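Local structure of precorrin-6A reductase (Rhodobacter capsulatus, 4X7G) at residues A[91-103]-A[222-234]. The protein catalyses the reduction of precorrin-6A, binding NADP and the reduced precorrin product, a step on the route to cobalamin. Residues are numbered along the deposited sequence; the frame is centred on the assembly and turned at random.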
loop_
_atom_site.group_PDB
_atom_site.type_symbol
_atom_site.label_atom_id
_atom_site.label_comp_id
_atom_site.label_asym_id
_atom_site.label_seq_id
_atom_site.Cartn_x
_atom_site.Cartn_y
_atom_site.Cartn_z
ATOM N N GLY A 91 -1.312 2.526 25.550
ATOM C CA GLY A 91 0.048 2.273 25.891
ATOM C C GLY A 91 0.711 1.064 25.188
ATOM O O GLY A 91 1.774 0.568 25.608
ATOM N N VAL A 92 0.131 0.633 24.065
ATOM C CA VAL A 92 0.697 -0.439 23.247
ATOM C C VAL A 92 1.748 0.130 22.345
ATOM O O VAL A 92 1.559 1.162 21.659
ATOM C CB VAL A 92 -0.466 -1.096 22.492
ATOM C CG1 VAL A 92 0.026 -2.050 21.407
ATOM C CG2 VAL A 92 -1.441 -1.812 23.442
ATOM N N ALA A 93 2.881 -0.536 22.279
ATOM C CA ALA A 93 3.988 -0.111 21.471
ATOM C C ALA A 93 3.669 -0.283 19.960
ATOM O O ALA A 93 3.004 -1.223 19.592
ATOM C CB ALA A 93 5.187 -0.961 21.743
ATOM N N LEU A 94 4.072 0.694 19.188
ATOM C CA LEU A 94 3.743 0.770 17.743
ATOM C C LEU A 94 4.962 1.104 16.901
ATOM O O LEU A 94 5.729 2.014 17.228
ATOM C CB LEU A 94 2.741 1.903 17.540
ATOM C CG LEU A 94 2.364 2.302 16.124
ATOM C CD1 LEU A 94 1.688 1.179 15.403
ATOM C CD2 LEU A 94 1.438 3.523 16.131
ATOM N N CYS A 95 5.198 0.335 15.828
ATOM C CA CYS A 95 6.149 0.742 14.810
ATOM C C CYS A 95 5.467 0.655 13.470
ATOM O O CYS A 95 4.712 -0.314 13.195
ATOM C CB CYS A 95 7.368 -0.127 14.726
ATOM S SG CYS A 95 8.751 0.834 13.986
ATOM N N ALA A 96 5.724 1.604 12.570
ATOM C CA ALA A 96 5.241 1.505 11.165
ATOM C C ALA A 96 6.318 0.924 10.336
ATOM O O ALA A 96 7.403 1.459 10.241
ATOM C CB ALA A 96 4.861 2.914 10.634
ATOM N N PHE A 97 6.010 -0.156 9.613
ATOM C CA PHE A 97 6.883 -0.761 8.683
ATOM C C PHE A 97 6.599 -0.194 7.335
ATOM O O PHE A 97 5.657 -0.576 6.625
ATOM C CB PHE A 97 6.681 -2.282 8.644
ATOM C CG PHE A 97 7.595 -3.034 7.739
ATOM C CD1 PHE A 97 8.722 -2.467 7.113
ATOM C CD2 PHE A 97 7.421 -4.418 7.489
ATOM C CE1 PHE A 97 9.571 -3.233 6.297
ATOM C CE2 PHE A 97 8.269 -5.177 6.755
ATOM C CZ PHE A 97 9.299 -4.593 6.121
ATOM N N GLU A 98 7.360 0.834 7.031
ATOM C CA GLU A 98 7.275 1.477 5.689
ATOM C C GLU A 98 8.624 1.930 5.257
ATOM O O GLU A 98 9.437 2.457 6.068
ATOM C CB GLU A 98 6.292 2.527 5.660
ATOM C CG GLU A 98 6.524 3.694 6.526
ATOM C CD GLU A 98 5.848 5.029 6.002
ATOM O OE1 GLU A 98 4.727 5.080 5.407
ATOM O OE2 GLU A 98 6.381 6.086 6.326
ATOM N N ARG A 99 8.869 1.679 4.010
ATOM C CA ARG A 99 10.203 1.835 3.394
ATOM C C ARG A 99 10.282 3.317 2.978
ATOM O O ARG A 99 9.308 4.071 3.053
ATOM C CB ARG A 99 10.412 0.950 2.215
ATOM C CG ARG A 99 10.287 -0.497 2.591
ATOM C CD ARG A 99 9.846 -1.113 1.403
ATOM N NE ARG A 99 10.900 -1.549 0.617
ATOM C CZ ARG A 99 11.476 -2.732 0.807
ATOM N NH1 ARG A 99 11.192 -3.442 1.886
ATOM N NH2 ARG A 99 12.405 -3.168 -0.013
ATOM N N ALA A 100 11.489 3.758 2.698
ATOM C CA ALA A 100 11.685 5.109 2.217
ATOM C C ALA A 100 10.893 5.298 0.920
ATOM O O ALA A 100 10.690 4.339 0.148
ATOM C CB ALA A 100 13.126 5.311 1.919
ATOM N N PRO A 101 10.459 6.500 0.645
ATOM C CA PRO A 101 9.880 6.756 -0.679
ATOM C C PRO A 101 10.858 6.338 -1.754
ATOM O O PRO A 101 12.070 6.485 -1.603
ATOM C CB PRO A 101 9.665 8.274 -0.634
ATOM C CG PRO A 101 9.578 8.677 0.826
ATOM C CD PRO A 101 10.583 7.727 1.497
ATOM N N TRP A 102 10.310 5.958 -2.900
ATOM C CA TRP A 102 11.148 5.749 -4.051
ATOM C C TRP A 102 11.787 7.077 -4.498
ATOM O O TRP A 102 11.147 8.100 -4.378
ATOM C CB TRP A 102 10.348 5.180 -5.226
ATOM C CG TRP A 102 9.770 3.836 -5.049
ATOM C CD1 TRP A 102 10.440 2.654 -4.658
ATOM C CD2 TRP A 102 8.411 3.431 -5.312
ATOM N NE1 TRP A 102 9.577 1.656 -4.621
ATOM C CE2 TRP A 102 8.330 2.044 -5.064
ATOM C CE3 TRP A 102 7.232 4.089 -5.740
ATOM C CZ2 TRP A 102 7.151 1.356 -5.220
ATOM C CZ3 TRP A 102 6.140 3.376 -5.943
ATOM C CH2 TRP A 102 6.081 2.017 -5.678
ATOM N N THR A 103 13.023 7.018 -4.984
ATOM C CA THR A 103 13.744 8.198 -5.446
ATOM C C THR A 103 14.265 7.916 -6.850
ATOM O O THR A 103 14.562 6.809 -7.235
ATOM C CB THR A 103 14.883 8.626 -4.461
ATOM O OG1 THR A 103 15.713 7.523 -4.271
ATOM C CG2 THR A 103 14.306 9.079 -3.171
ATOM N N ARG A 222 3.589 11.193 -0.655
ATOM C CA ARG A 222 2.854 10.590 0.417
ATOM C C ARG A 222 2.037 11.605 1.261
ATOM O O ARG A 222 2.493 12.746 1.391
ATOM C CB ARG A 222 3.809 9.873 1.358
ATOM C CG ARG A 222 4.350 8.582 0.779
ATOM C CD ARG A 222 5.437 8.061 1.646
ATOM N NE ARG A 222 5.970 6.790 1.154
ATOM C CZ ARG A 222 6.937 6.108 1.752
ATOM N NH1 ARG A 222 7.496 6.586 2.883
ATOM N NH2 ARG A 222 7.309 4.959 1.308
ATOM N N PRO A 223 0.913 11.182 1.817
ATOM C CA PRO A 223 0.058 12.043 2.639
ATOM C C PRO A 223 0.707 12.142 4.048
ATOM O O PRO A 223 1.474 11.303 4.472
ATOM C CB PRO A 223 -1.257 11.279 2.719
ATOM C CG PRO A 223 -0.850 9.823 2.605
ATOM C CD PRO A 223 0.303 9.813 1.664
ATOM N N ALA A 224 0.295 13.184 4.767
ATOM C CA ALA A 224 0.678 13.404 6.174
ATOM C C ALA A 224 0.113 12.294 7.060
ATOM O O ALA A 224 -1.061 11.911 6.926
ATOM C CB ALA A 224 0.142 14.752 6.654
ATOM N N VAL A 225 0.955 11.853 7.993
ATOM C CA VAL A 225 0.544 10.957 9.060
ATOM C C VAL A 225 1.203 11.410 10.364
ATOM O O VAL A 225 2.324 11.809 10.340
ATOM C CB VAL A 225 0.992 9.498 8.754
ATOM C CG1 VAL A 225 0.609 8.507 9.870
ATOM C CG2 VAL A 225 0.414 9.036 7.383
ATOM N N PRO A 226 0.504 11.323 11.479
ATOM C CA PRO A 226 1.138 11.722 12.717
ATOM C C PRO A 226 2.375 10.928 13.028
ATOM O O PRO A 226 2.573 9.773 12.532
ATOM C CB PRO A 226 0.089 11.378 13.751
ATOM C CG PRO A 226 -1.230 11.483 13.048
ATOM C CD PRO A 226 -0.899 10.999 11.642
ATOM N N ALA A 227 3.268 11.474 13.847
ATOM C CA ALA A 227 4.542 10.870 14.148
ATOM C C ALA A 227 4.373 9.582 15.006
ATOM O O ALA A 227 3.552 9.524 15.872
ATOM C CB ALA A 227 5.363 11.836 15.005
ATOM N N ARG A 228 5.201 8.609 14.623
ATOM C CA ARG A 228 5.342 7.347 15.324
ATOM C C ARG A 228 6.635 6.707 14.914
ATOM O O ARG A 228 7.286 7.095 13.895
ATOM C CB ARG A 228 4.134 6.416 15.184
ATOM C CG ARG A 228 4.032 5.630 13.873
ATOM C CD ARG A 228 3.603 6.530 12.717
ATOM N NE ARG A 228 2.921 5.736 11.697
ATOM C CZ ARG A 228 3.073 5.862 10.379
ATOM N NH1 ARG A 228 2.439 5.030 9.593
ATOM N NH2 ARG A 228 3.936 6.700 9.870
ATOM N N ASP A 229 7.106 5.707 15.658
ATOM C CA ASP A 229 8.278 5.036 15.298
ATOM C C ASP A 229 8.170 4.441 13.891
ATOM O O ASP A 229 7.131 3.853 13.602
ATOM C CB ASP A 229 8.601 3.865 16.268
ATOM C CG ASP A 229 9.122 4.283 17.653
ATOM O OD1 ASP A 229 9.243 5.489 17.937
ATOM O OD2 ASP A 229 9.349 3.360 18.449
ATOM N N ILE A 230 9.223 4.587 13.099
ATOM C CA ILE A 230 9.261 4.017 11.717
ATOM C C ILE A 230 10.328 2.972 11.675
ATOM O O ILE A 230 11.523 3.178 12.100
ATOM C CB ILE A 230 9.634 5.104 10.704
ATOM C CG1 ILE A 230 8.683 6.252 10.807
ATOM C CG2 ILE A 230 9.745 4.500 9.307
ATOM C CD1 ILE A 230 7.305 5.988 10.612
ATOM N N CYS A 231 9.993 1.775 11.194
ATOM C CA CYS A 231 10.851 0.642 11.014
ATOM C C CYS A 231 10.947 0.532 9.500
ATOM O O CYS A 231 9.972 0.131 8.825
ATOM C CB CYS A 231 10.259 -0.597 11.700
ATOM S SG CYS A 231 10.206 -0.465 13.518
ATOM N N ALA A 232 12.057 0.846 8.949
ATOM C CA ALA A 232 12.169 1.021 7.481
ATOM C C ALA A 232 12.473 -0.224 6.730
ATOM O O ALA A 232 12.377 -0.190 5.447
ATOM C CB ALA A 232 13.270 2.080 7.122
ATOM N N THR A 233 12.859 -1.296 7.380
ATOM C CA THR A 233 13.211 -2.539 6.834
ATOM C C THR A 233 12.714 -3.656 7.716
ATOM O O THR A 233 12.454 -3.449 8.906
ATOM C CB THR A 233 14.734 -2.719 6.633
ATOM O OG1 THR A 233 15.355 -2.885 7.945
ATOM C CG2 THR A 233 15.360 -1.573 5.805
ATOM N N LEU A 234 12.734 -4.870 7.209
ATOM C CA LEU A 234 12.344 -6.049 7.930
ATOM C C LEU A 234 13.260 -6.265 9.105
ATOM O O LEU A 234 12.787 -6.542 10.229
ATOM C CB LEU A 234 12.219 -7.203 6.978
ATOM C CG LEU A 234 11.752 -8.482 7.524
ATOM C CD1 LEU A 234 10.295 -8.341 7.947
ATOM C CD2 LEU A 234 11.782 -9.511 6.397
HETATM O O HOH W 1 5.632 4.672 17.895
HETATM O O HOH W 2 2.562 4.514 6.865
HETATM O O HOH W 3 9.009 6.648 5.262
HETATM O O HOH W 4 13.483 1.644 3.532
#
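Leu94 lays CD2 against the methylenes of Arg228, 4.0 Å from CG, apolar branch on apolar chain; a water joins the carbonyl of Leu94 to the amide of Asp229. From Cys95, SG swings anti to the backbone N (chi1 -156°) and reaches SG of Cys231 at 2.0 Å, a disulfide tying the neighbouring strands covalently beside helix 234-243. Ala96 carries the pairing: its N donates to Asp229 O, and its O accepts from Cys231 N, both at 2.8 Å and nearly straight. Its small CB lies under one guanidinium face of Arg228, toward the rim, with Val225 CG1 over the centre of the opposite face and Asp70 taking NH1 in a salt bridge. These bonds add 229-231 as the parallel edge strand beyond 93-97 in the first Rossmann-type sheet, after the chain has passed through the second domain, consistent with the strand swapping reported for CobK. The flat, apolar Phe97 ring crosses Leu234 obliquely, CE2 3.9 Å from CD1. Acidic Glu98 suits its place near two arginines: waters join OE1 to Arg228 NH1 and, by a weak leg, OE2 to Arg222 NH1, whose plane OE2 lies well out of (3.7 Å), an attraction of charges alone. The extended Arg222 grips Arg99 O in its guanidinium plane, NH2 at 2.8 Å and 158°, NH1 at 3.1 Å and 137°; Pro101 packs its rigid ring on the face opposite Glu98, and Asn197 O and Ala198 O also accept. A leucine here would probably leave the Arg99 carbonyl without both donors and Glu98 without this charged neighbour.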